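Local coordinates for protein dihydropyrimidinase (Dictyostelium discoideum, PDB 2FTW) that catalyses the reversible, zinc-dependent hydrolytic ring opening of dihydropyrimidines, the second step of reductive pyrimidine degradation, as a homotetramer, at residues Gly400-Ser414 against Glu428-Ala442. Numbering follows the deposited sequence.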
loop_
_atom_site.group_PDB
_atom_site.type_symbol
_atom_site.label_atom_id
_atom_site.label_comp_id
_atom_site.label_asym_id
_atom_site.label_seq_id
_atom_site.Cartn_x
_atom_site.Cartn_y
_atom_site.Cartn_z
ATOM N N GLY A 400 25.950 -12.890 -32.774
ATOM C CA GLY A 400 27.087 -12.043 -32.489
ATOM C C GLY A 400 26.773 -10.569 -32.626
ATOM O O GLY A 400 27.476 -9.857 -33.351
ATOM N N ASP A 401 25.717 -10.132 -31.927
ATOM C CA ASP A 401 25.380 -8.709 -31.737
ATOM C C ASP A 401 25.853 -8.283 -30.341
ATOM O O ASP A 401 25.280 -8.697 -29.333
ATOM C CB ASP A 401 23.869 -8.477 -31.816
ATOM C CG ASP A 401 23.251 -8.926 -33.148
ATOM O OD1 ASP A 401 23.988 -9.115 -34.148
ATOM O OD2 ASP A 401 21.999 -9.076 -33.186
ATOM N N ILE A 402 26.905 -7.469 -30.284
ATOM C CA ILE A 402 27.556 -7.121 -29.023
ATOM C C ILE A 402 27.924 -5.632 -28.953
ATOM O O ILE A 402 28.354 -5.046 -29.944
ATOM C CB ILE A 402 28.814 -7.990 -28.809
ATOM C CG1 ILE A 402 28.417 -9.479 -28.902
ATOM C CG2 ILE A 402 29.495 -7.652 -27.472
ATOM C CD1 ILE A 402 29.496 -10.491 -28.537
ATOM N N VAL A 403 27.765 -5.046 -27.770
ATOM C CA VAL A 403 28.135 -3.655 -27.532
ATOM C C VAL A 403 29.313 -3.569 -26.582
ATOM O O VAL A 403 29.268 -4.105 -25.475
ATOM C CB VAL A 403 26.970 -2.860 -26.931
ATOM C CG1 VAL A 403 27.322 -1.374 -26.787
ATOM C CG2 VAL A 403 25.789 -2.996 -27.801
ATOM N N ILE A 404 30.366 -2.884 -27.024
ATOM C CA ILE A 404 31.476 -2.528 -26.164
ATOM C C ILE A 404 31.141 -1.213 -25.472
ATOM O O ILE A 404 31.120 -0.146 -26.086
ATOM C CB ILE A 404 32.793 -2.447 -26.937
ATOM C CG1 ILE A 404 33.069 -3.808 -27.583
ATOM C CG2 ILE A 404 33.927 -2.090 -25.997
ATOM C CD1 ILE A 404 34.241 -3.833 -28.504
ATOM N N TRP A 405 30.881 -1.322 -24.179
ATOM C CA TRP A 405 30.368 -0.245 -23.365
ATOM C C TRP A 405 31.500 0.327 -22.519
ATOM O O TRP A 405 32.246 -0.429 -21.909
ATOM C CB TRP A 405 29.287 -0.821 -22.439
ATOM C CG TRP A 405 28.507 0.231 -21.759
ATOM C CD1 TRP A 405 28.729 0.745 -20.515
ATOM C CD2 TRP A 405 27.405 0.941 -22.300
ATOM N NE1 TRP A 405 27.822 1.734 -20.242
ATOM C CE2 TRP A 405 26.996 1.881 -21.326
ATOM C CE3 TRP A 405 26.718 0.885 -23.520
ATOM C CZ2 TRP A 405 25.920 2.739 -21.525
ATOM C CZ3 TRP A 405 25.641 1.743 -23.716
ATOM C CH2 TRP A 405 25.265 2.666 -22.723
ATOM N N ASP A 406 31.647 1.653 -22.483
ATOM C CA ASP A 406 32.649 2.263 -21.602
ATOM C C ASP A 406 31.954 2.970 -20.468
ATOM O O ASP A 406 31.446 4.072 -20.660
ATOM C CB ASP A 406 33.574 3.234 -22.356
ATOM C CG ASP A 406 34.791 3.654 -21.525
ATOM O OD1 ASP A 406 34.767 3.539 -20.280
ATOM O OD2 ASP A 406 35.781 4.101 -22.114
ATOM N N PRO A 407 31.945 2.356 -19.263
ATOM C CA PRO A 407 31.212 2.941 -18.132
ATOM C C PRO A 407 31.814 4.256 -17.611
ATOM O O PRO A 407 31.207 4.916 -16.761
ATOM C CB PRO A 407 31.291 1.845 -17.059
ATOM C CG PRO A 407 32.518 1.085 -17.397
ATOM C CD PRO A 407 32.623 1.100 -18.887
ATOM N N ASN A 408 32.984 4.619 -18.142
ATOM C CA ASN A 408 33.752 5.750 -17.667
ATOM C C ASN A 408 33.906 6.878 -18.671
ATOM O O ASN A 408 34.417 7.931 -18.312
ATOM C CB ASN A 408 35.131 5.268 -17.211
ATOM C CG ASN A 408 35.047 4.356 -15.999
ATOM O OD1 ASN A 408 34.423 4.706 -14.991
ATOM N ND2 ASN A 408 35.647 3.170 -16.097
ATOM N N GLN A 409 33.471 6.685 -19.914
ATOM C CA GLN A 409 33.510 7.773 -20.884
ATOM C C GLN A 409 32.274 8.652 -20.745
ATOM O O GLN A 409 31.144 8.159 -20.656
ATOM C CB GLN A 409 33.643 7.257 -22.316
ATOM C CG GLN A 409 33.911 8.370 -23.343
ATOM C CD GLN A 409 35.016 8.020 -24.326
ATOM O OE1 GLN A 409 36.122 7.674 -23.926
ATOM N NE2 GLN A 409 34.722 8.121 -25.619
ATOM N N SER A 410 32.505 9.961 -20.720
ATOM C CA SER A 410 31.430 10.926 -20.607
ATOM C C SER A 410 31.072 11.526 -21.949
ATOM O O SER A 410 31.854 11.495 -22.919
ATOM C CB SER A 410 31.788 12.034 -19.625
ATOM O OG SER A 410 31.605 11.575 -18.299
ATOM N N LYS A 411 29.870 12.080 -21.982
ATOM C CA LYS A 411 29.352 12.757 -23.152
ATOM C C LYS A 411 28.207 13.644 -22.699
ATOM O O LYS A 411 27.479 13.291 -21.776
ATOM C CB LYS A 411 28.864 11.733 -24.177
ATOM C CG LYS A 411 28.040 12.327 -25.304
ATOM C CD LYS A 411 27.686 11.294 -26.355
ATOM C CE LYS A 411 26.372 10.576 -26.078
ATOM N NZ LYS A 411 25.953 9.786 -27.288
ATOM N N THR A 412 28.076 14.806 -23.334
ATOM C CA THR A 412 26.863 15.611 -23.243
ATOM C C THR A 412 26.097 15.369 -24.527
ATOM O O THR A 412 26.659 15.462 -25.615
ATOM C CB THR A 412 27.164 17.117 -23.096
ATOM O OG1 THR A 412 27.919 17.338 -21.903
ATOM C CG2 THR A 412 25.890 17.913 -23.021
ATOM N N ILE A 413 24.816 15.035 -24.389
ATOM C CA ILE A 413 23.959 14.750 -25.541
ATOM C C ILE A 413 23.503 16.057 -26.189
ATOM O O ILE A 413 23.140 16.998 -25.492
ATOM C CB ILE A 413 22.742 13.895 -25.124
ATOM C CG1 ILE A 413 23.229 12.516 -24.657
ATOM C CG2 ILE A 413 21.755 13.754 -26.275
ATOM C CD1 ILE A 413 22.198 11.713 -23.918
ATOM N N SER A 414 23.550 16.102 -27.520
ATOM C CA SER A 414 23.135 17.284 -28.266
ATOM C C SER A 414 22.747 16.940 -29.699
ATOM O O SER A 414 23.189 15.934 -30.251
ATOM C CB SER A 414 24.235 18.353 -28.259
ATOM O OG SER A 414 25.325 18.000 -29.082
ATOM N N GLU A 428 18.803 17.055 -24.804
ATOM C CA GLU A 428 19.804 18.113 -25.009
ATOM C C GLU A 428 20.453 18.580 -23.698
ATOM O O GLU A 428 19.764 18.867 -22.708
ATOM C CB GLU A 428 19.177 19.314 -25.719
ATOM C CG GLU A 428 20.175 20.388 -26.137
ATOM C CD GLU A 428 21.012 19.999 -27.341
ATOM O OE1 GLU A 428 20.477 19.337 -28.262
ATOM O OE2 GLU A 428 22.201 20.389 -27.379
ATOM N N GLY A 429 21.786 18.659 -23.711
ATOM C CA GLY A 429 22.567 19.156 -22.578
ATOM C C GLY A 429 22.736 18.192 -21.419
ATOM O O GLY A 429 23.392 18.527 -20.444
ATOM N N ILE A 430 22.165 16.991 -21.517
ATOM C CA ILE A 430 22.233 16.019 -20.422
ATOM C C ILE A 430 23.568 15.302 -20.454
ATOM O O ILE A 430 23.904 14.684 -21.459
ATOM C CB ILE A 430 21.082 14.994 -20.509
ATOM C CG1 ILE A 430 19.749 15.704 -20.202
ATOM C CG2 ILE A 430 21.331 13.802 -19.563
ATOM C CD1 ILE A 430 18.516 14.817 -20.294
ATOM N N LYS A 431 24.311 15.369 -19.344
ATOM C CA LYS A 431 25.607 14.721 -19.263
ATOM C C LYS A 431 25.411 13.294 -18.785
ATOM O O LYS A 431 24.762 13.045 -17.764
ATOM C CB LYS A 431 26.579 15.451 -18.339
ATOM C CG LYS A 431 28.031 14.986 -18.560
ATOM C CD LYS A 431 28.964 15.349 -17.417
ATOM C CE LYS A 431 30.391 14.960 -17.757
ATOM N NZ LYS A 431 31.346 15.346 -16.691
ATOM N N VAL A 432 25.968 12.371 -19.553
ATOM C CA VAL A 432 25.915 10.956 -19.242
ATOM C C VAL A 432 27.338 10.460 -19.117
ATOM O O VAL A 432 28.236 10.979 -19.769
ATOM C CB VAL A 432 25.168 10.143 -20.336
ATOM C CG1 VAL A 432 23.727 10.535 -20.387
ATOM C CG2 VAL A 432 25.805 10.298 -21.707
ATOM N N THR A 433 27.541 9.469 -18.259
ATOM C CA THR A 433 28.832 8.803 -18.124
ATOM C C THR A 433 28.600 7.303 -18.246
ATOM O O THR A 433 27.950 6.714 -17.399
ATOM C CB THR A 433 29.488 9.153 -16.769
ATOM O OG1 THR A 433 29.644 10.577 -16.670
ATOM C CG2 THR A 433 30.850 8.493 -16.629
ATOM N N GLY A 434 29.140 6.706 -19.306
ATOM C CA GLY A 434 28.790 5.345 -19.726
ATOM C C GLY A 434 28.132 5.361 -21.097
ATOM O O GLY A 434 26.961 5.673 -21.213
ATOM N N ILE A 435 28.894 5.057 -22.145
ATOM C CA ILE A 435 28.355 5.056 -23.505
ATOM C C ILE A 435 28.847 3.882 -24.319
ATOM O O ILE A 435 29.869 3.280 -24.005
ATOM C CB ILE A 435 28.700 6.354 -24.275
ATOM C CG1 ILE A 435 30.205 6.452 -24.525
ATOM C CG2 ILE A 435 28.156 7.576 -23.535
ATOM C CD1 ILE A 435 30.643 7.748 -25.164
ATOM N N ALA A 436 28.123 3.595 -25.394
ATOM C CA ALA A 436 28.547 2.610 -26.390
ATOM C C ALA A 436 29.688 3.193 -27.226
ATOM O O ALA A 436 29.521 4.219 -27.845
ATOM C CB ALA A 436 27.378 2.244 -27.286
ATOM N N VAL A 437 30.840 2.533 -27.222
ATOM C CA VAL A 437 32.016 2.995 -27.965
ATOM C C VAL A 437 32.268 2.165 -29.220
ATOM O O VAL A 437 32.883 2.650 -30.168
ATOM C CB VAL A 437 33.303 3.042 -27.084
ATOM C CG1 VAL A 437 33.162 4.106 -26.005
ATOM C CG2 VAL A 437 33.642 1.698 -26.482
ATOM N N THR A 438 31.809 0.910 -29.200
ATOM C CA THR A 438 31.768 0.065 -30.391
ATOM C C THR A 438 30.509 -0.812 -30.370
ATOM O O THR A 438 30.171 -1.391 -29.346
ATOM C CB THR A 438 33.020 -0.829 -30.502
ATOM O OG1 THR A 438 34.201 -0.026 -30.378
ATOM C CG2 THR A 438 33.057 -1.563 -31.814
ATOM N N THR A 439 29.812 -0.870 -31.500
ATOM C CA THR A 439 28.664 -1.751 -31.671
ATOM C C THR A 439 29.007 -2.752 -32.778
ATOM O O THR A 439 29.678 -2.419 -33.759
ATOM C CB THR A 439 27.391 -0.953 -32.018
ATOM O OG1 THR A 439 27.243 0.132 -31.091
ATOM C CG2 THR A 439 26.136 -1.834 -31.975
ATOM N N ILE A 440 28.581 -3.989 -32.579
ATOM C CA ILE A 440 28.849 -5.083 -33.492
ATOM C C ILE A 440 27.533 -5.795 -33.780
ATOM O O ILE A 440 26.851 -6.239 -32.852
ATOM C CB ILE A 440 29.882 -6.077 -32.882
ATOM C CG1 ILE A 440 31.235 -5.381 -32.684
ATOM C CG2 ILE A 440 30.047 -7.311 -33.763
ATOM C CD1 ILE A 440 32.161 -6.078 -31.719
ATOM N N VAL A 441 27.167 -5.866 -35.057
ATOM C CA VAL A 441 25.971 -6.578 -35.504
ATOM C C VAL A 441 26.409 -7.704 -36.436
ATOM O O VAL A 441 27.128 -7.465 -37.403
ATOM C CB VAL A 441 24.997 -5.620 -36.243
ATOM C CG1 VAL A 441 23.808 -6.379 -36.856
ATOM C CG2 VAL A 441 24.528 -4.506 -35.312
ATOM N N ALA A 442 25.979 -8.927 -36.125
ATOM C CA ALA A 442 26.295 -10.126 -36.903
ATOM C C ALA A 442 27.786 -10.258 -37.177
ATOM O O ALA A 442 28.193 -10.536 -38.300
ATOM C CB ALA A 442 25.504 -10.160 -38.202
HETATM O O HOH W 1 24.079 20.016 -25.383
#
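D401 receives the backbone N-H of A442 on OD1 (2.8 Å, 164° at the hydrogen), nearly in line with the C-O bond; its OD2 forms a salt bridge with K391 NZ. S410 OG and T433 OG1, 2.7 Å apart, form a hydroxyl-hydroxyl hydrogen bond. Antiparallel bridges run from I402-I440 to T412-K431, interrupted twice, and backbone bonds continue from I413 to I430 and G429. At the first break I404 O accepts from V437 N (2.9 Å) and, weakly, from T438 N, the signature of a classic beta bulge. At the second, the type I turn D406-Q409 shifts the register by two; D406 OD1 takes N408 N in an Asx turn, and G434 N bonds to Q409 O (2.8 Å, 174°). With CG anti to its backbone N (chi1 -168°), W405 lays one indole face over the I435-A436 peptide, A436 N standing 3.4 Å above the ring plane. Beside the bulge, I404 CG2 meets V437 CG2 at 3.8 Å, the two side chains crossing at about a right angle. The result is a twice-bulged, bent antiparallel ribbon of the amidohydrolase fold, remote from the zinc ions: W405, V403 and D401 make backbone bonds to L57, L59 and G61 of strand 57-64, while W405 and I435 touch S356 of helix 354-363.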